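Local coordinates for sensor protein CpxA (Vibrio parahaemolyticus, PDB 3V67), which probably acts as the membrane-bound sensor histidine kinase of a two-component system, this chain being its periplasmic, signal-sensing domain of PAS fold, at residues G38-L41 and F42-G46; P109-A113 and D114-L118. All blocks are in the same frame, centred on the assembly; numbering follows the deposited sequence.

Contact 1: residues G38-L41 and F42-G46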
# COMPACT_ATOMS: atom_id res chain seq x y z
N GLY A 38 -13.00 -5.36 31.27
CA GLY A 38 -13.98 -4.35 30.93
C GLY A 38 -13.48 -2.94 31.21
O GLY A 38 -13.71 -2.01 30.44
N ARG A 39 -12.77 -2.79 32.33
CA ARG A 39 -12.18 -1.52 32.70
C ARG A 39 -11.13 -1.10 31.67
O ARG A 39 -11.07 0.06 31.27
CB ARG A 39 -11.57 -1.61 34.10
CG ARG A 39 -11.04 -0.29 34.64
CD ARG A 39 -10.98 -0.30 36.16
NE ARG A 39 -12.31 -0.23 36.76
CZ ARG A 39 -12.94 -1.26 37.32
NH1 ARG A 39 -12.36 -2.45 37.36
NH2 ARG A 39 -14.14 -1.10 37.85
N ILE A 40 -10.33 -2.07 31.23
CA ILE A 40 -9.31 -1.81 30.23
C ILE A 40 -9.92 -1.35 28.91
O ILE A 40 -9.51 -0.34 28.35
CB ILE A 40 -8.44 -3.06 29.95
CG1 ILE A 40 -7.67 -3.46 31.20
CG2 ILE A 40 -7.48 -2.79 28.81
CD1 ILE A 40 -6.71 -4.62 30.98
N LEU A 41 -10.91 -2.09 28.42
CA LEU A 41 -11.56 -1.78 27.15
C LEU A 41 -12.21 -0.41 27.20
O LEU A 41 -12.07 0.40 26.28
CB LEU A 41 -12.60 -2.84 26.80
CG LEU A 41 -12.08 -4.28 26.69
CD1 LEU A 41 -13.23 -5.24 26.47
CD2 LEU A 41 -11.06 -4.40 25.58
N PHE A 42 -12.91 -0.16 28.30
CA PHE A 42 -13.55 1.12 28.56
C PHE A 42 -12.54 2.27 28.50
O PHE A 42 -12.74 3.24 27.77
CB PHE A 42 -14.23 1.07 29.92
CG PHE A 42 -15.03 2.30 30.25
CD1 PHE A 42 -16.29 2.49 29.70
CD2 PHE A 42 -14.53 3.25 31.12
CE1 PHE A 42 -17.02 3.61 30.00
CE2 PHE A 42 -15.26 4.38 31.43
CZ PHE A 42 -16.51 4.56 30.87
N ARG A 43 -11.45 2.15 29.26
CA ARG A 43 -10.39 3.16 29.27
C ARG A 43 -9.78 3.40 27.89
O ARG A 43 -9.66 4.54 27.44
CB ARG A 43 -9.28 2.78 30.25
CG ARG A 43 -9.45 3.29 31.67
CD ARG A 43 -8.26 2.89 32.52
NE ARG A 43 -8.35 3.37 33.89
CZ ARG A 43 -7.51 3.03 34.86
NH1 ARG A 43 -6.51 2.19 34.61
NH2 ARG A 43 -7.67 3.51 36.08
N VAL A 44 -9.38 2.31 27.23
CA VAL A 44 -8.75 2.38 25.92
C VAL A 44 -9.64 3.08 24.90
O VAL A 44 -9.20 3.98 24.18
CB VAL A 44 -8.38 0.97 25.39
CG1 VAL A 44 -8.20 0.99 23.88
CG2 VAL A 44 -7.12 0.47 26.07
N GLU A 45 -10.90 2.68 24.85
CA GLU A 45 -11.84 3.25 23.89
C GLU A 45 -12.32 4.64 24.32
O GLU A 45 -12.93 5.37 23.54
CB GLU A 45 -13.01 2.31 23.68
CG GLU A 45 -12.56 0.99 23.06
CD GLU A 45 -13.66 -0.05 23.02
OE1 GLU A 45 -13.96 -0.55 21.92
OE2 GLU A 45 -14.22 -0.35 24.10
N GLY A 46 -12.02 5.00 25.56
CA GLY A 46 -12.42 6.29 26.10
C GLY A 46 -11.69 7.47 25.47
O GLY A 46 -12.19 8.59 25.51
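E45 and L41 meet one turn apart on helix 37-46, and the glutamate shows how a side chain can lie back over the turn that precedes it. Its CB sits 3.4 Å from L41 O, and CG stays just as near the same oxygen. A chi1 of -64° swings CG away from the glutamate's own carbonyl carbon and back along the helix toward L41, and from there the chain runs extended. E45 CD is still only 3.7 Å from L41 O, so the whole chain keeps to that carbonyl oxygen. At the tip, E45 OE2 comes within 3.2 Å of L41 O, an approach of two acceptors and therefore no bond. The carboxylate finds its partners outside the helix: OE1 is hydrogen-bonded to T69 OG1, and T70 N reaches OE2 only weakly. L41 O in turn accepts E45 N at 2.9 Å. The same i to i+4 step joins F42 N to G38 O, R43 N to R39 O and V44 N to I40 O, the last being almost straight, with 171° at the hydrogen. Apolar contact follows this spacing too, as V44 CG2 rests 4.3 Å from I40 CG2. R43 runs extended from CG to NE after its CB has passed 3.4 Å from R39 O, and the two arginine head groups remain apart, with R39 NE 6.0 Å from R43 NH2. L41 and V44 both pack on F60 of strand 57-61, and V44 also touches D137 of the second subunit. The pattern is that of a regular alpha-helix lying against the antiparallel sheet of a PAS-fold sensor domain.

Contact 2: residues P109-A113 and D114-L118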
# COMPACT_ATOMS: atom_id res chain seq x y z
N PRO A 109 -1.74 -10.50 18.38
CA PRO A 109 -2.02 -10.99 19.73
C PRO A 109 -1.80 -9.92 20.79
O PRO A 109 -0.91 -9.08 20.64
CB PRO A 109 -1.02 -12.13 19.91
CG PRO A 109 0.05 -11.88 18.89
CD PRO A 109 -0.64 -11.24 17.74
N ILE A 110 -2.61 -9.94 21.84
CA ILE A 110 -2.44 -9.01 22.95
C ILE A 110 -2.88 -9.65 24.25
O ILE A 110 -3.75 -10.52 24.26
CB ILE A 110 -3.21 -7.68 22.70
CG1 ILE A 110 -2.69 -6.57 23.62
CG2 ILE A 110 -4.72 -7.89 22.86
CD1 ILE A 110 -3.32 -5.21 23.36
N VAL A 111 -2.26 -9.25 25.36
CA VAL A 111 -2.63 -9.77 26.66
C VAL A 111 -3.13 -8.65 27.55
O VAL A 111 -2.38 -7.74 27.91
CB VAL A 111 -1.46 -10.49 27.36
CG1 VAL A 111 -1.87 -10.92 28.76
CG2 VAL A 111 -1.00 -11.69 26.54
N LEU A 112 -4.41 -8.71 27.89
CA LEU A 112 -5.03 -7.72 28.75
C LEU A 112 -5.79 -8.41 29.87
O LEU A 112 -6.58 -9.32 29.61
CB LEU A 112 -5.98 -6.83 27.94
CG LEU A 112 -5.36 -6.01 26.80
CD1 LEU A 112 -6.43 -5.18 26.10
CD2 LEU A 112 -4.23 -5.12 27.31
N ALA A 113 -5.54 -7.98 31.10
CA ALA A 113 -6.16 -8.58 32.29
C ALA A 113 -5.91 -10.09 32.37
O ALA A 113 -6.83 -10.85 32.67
CB ALA A 113 -7.65 -8.27 32.33
N ASP A 114 -4.68 -10.50 32.09
CA ASP A 114 -4.30 -11.91 32.07
C ASP A 114 -5.15 -12.75 31.12
O ASP A 114 -5.29 -13.96 31.31
CB ASP A 114 -4.32 -12.51 33.48
CG ASP A 114 -2.98 -12.38 34.19
OD1 ASP A 114 -1.94 -12.50 33.52
OD2 ASP A 114 -2.98 -12.16 35.42
N SER A 115 -5.71 -12.11 30.10
CA SER A 115 -6.48 -12.81 29.08
C SER A 115 -5.83 -12.64 27.72
O SER A 115 -5.36 -11.55 27.38
CB SER A 115 -7.91 -12.28 29.04
OG SER A 115 -8.52 -12.35 30.32
N GLU A 116 -5.79 -13.72 26.94
CA GLU A 116 -5.23 -13.67 25.59
C GLU A 116 -6.29 -13.29 24.57
O GLU A 116 -7.23 -14.04 24.30
CB GLU A 116 -4.60 -15.01 25.22
CG GLU A 116 -3.25 -15.26 25.87
CD GLU A 116 -2.69 -16.63 25.53
OE1 GLU A 116 -3.49 -17.55 25.25
OE2 GLU A 116 -1.45 -16.79 25.55
N LEU A 117 -6.12 -12.10 23.99
CA LEU A 117 -7.07 -11.55 23.03
C LEU A 117 -6.35 -11.13 21.75
O LEU A 117 -5.15 -11.35 21.60
CB LEU A 117 -7.77 -10.34 23.63
CG LEU A 117 -8.41 -10.55 25.00
CD1 LEU A 117 -8.95 -9.23 25.53
CD2 LEU A 117 -9.51 -11.60 24.93
N LEU A 118 -7.10 -10.51 20.85
CA LEU A 118 -6.54 -10.03 19.59
C LEU A 118 -6.90 -8.57 19.37
O LEU A 118 -8.03 -8.15 19.62
CB LEU A 118 -7.04 -10.90 18.43
CG LEU A 118 -6.67 -12.37 18.54
CD1 LEU A 118 -7.65 -13.23 17.77
CD2 LEU A 118 -5.24 -12.60 18.03
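A beta hairpin with a two-residue type I' turn, running from L112 to S115, joins strands 102-112 and 115-124, and I110 faces L117 two pairs below the turn. These two form a hydrogen-bonded antiparallel pair with bonds of unlike geometry: L117 N approaches I110 O nearly along the C=O axis, at 2.9 Å, whereas I110 N stands above the carbonyl plane of L117, 40° out of it. I110 turns CG2 across the pair to L117 CB, 4.0 Å away, because its chi1 of -162° sends CG1 the other way. A113 and D114 occupy the two turn corners with positive phi and psi, the backbone shape that defines type I'. L112 and S115 close the loop; S115 N lies well above the plane of the L112 carbonyl, while L112 N meets S115 O in plane. In the PAS sheet this hairpin forms neighbouring central strands, with I110, L112 and L117 directed to the side where helices 14-30 and 37-46 pack. On the other face, V111 CG2 lies 4.3 Å from E116 CG in a non-hydrogen-bonded pair, and V111 CA makes a CH...O contact of 3.3 Å with S115 O. One pair farther from the turn than I110 and L117, L118 CD2 reaches P109 CA at 4.0 Å.

Contact 1 closes more than sixty residues before contact 2 opens, yet the two touch, their centres about 13 Å apart. I40 bridges them: its CD1 lies 3.6 Å from A113 N at the hairpin turn, and its CG2 lies 3.8 Å from L112 CD1. The helix of contact 1 thus rests on the turn end of the hairpin in contact 2. Strand 57-61 adds a shared neighbour, since F60 touches L41 and V44 from contact 1 as well as I110 and L112 from contact 2. Together they illustrate how local order within a helix and within a hairpin becomes tertiary packing through a few apolar side chains.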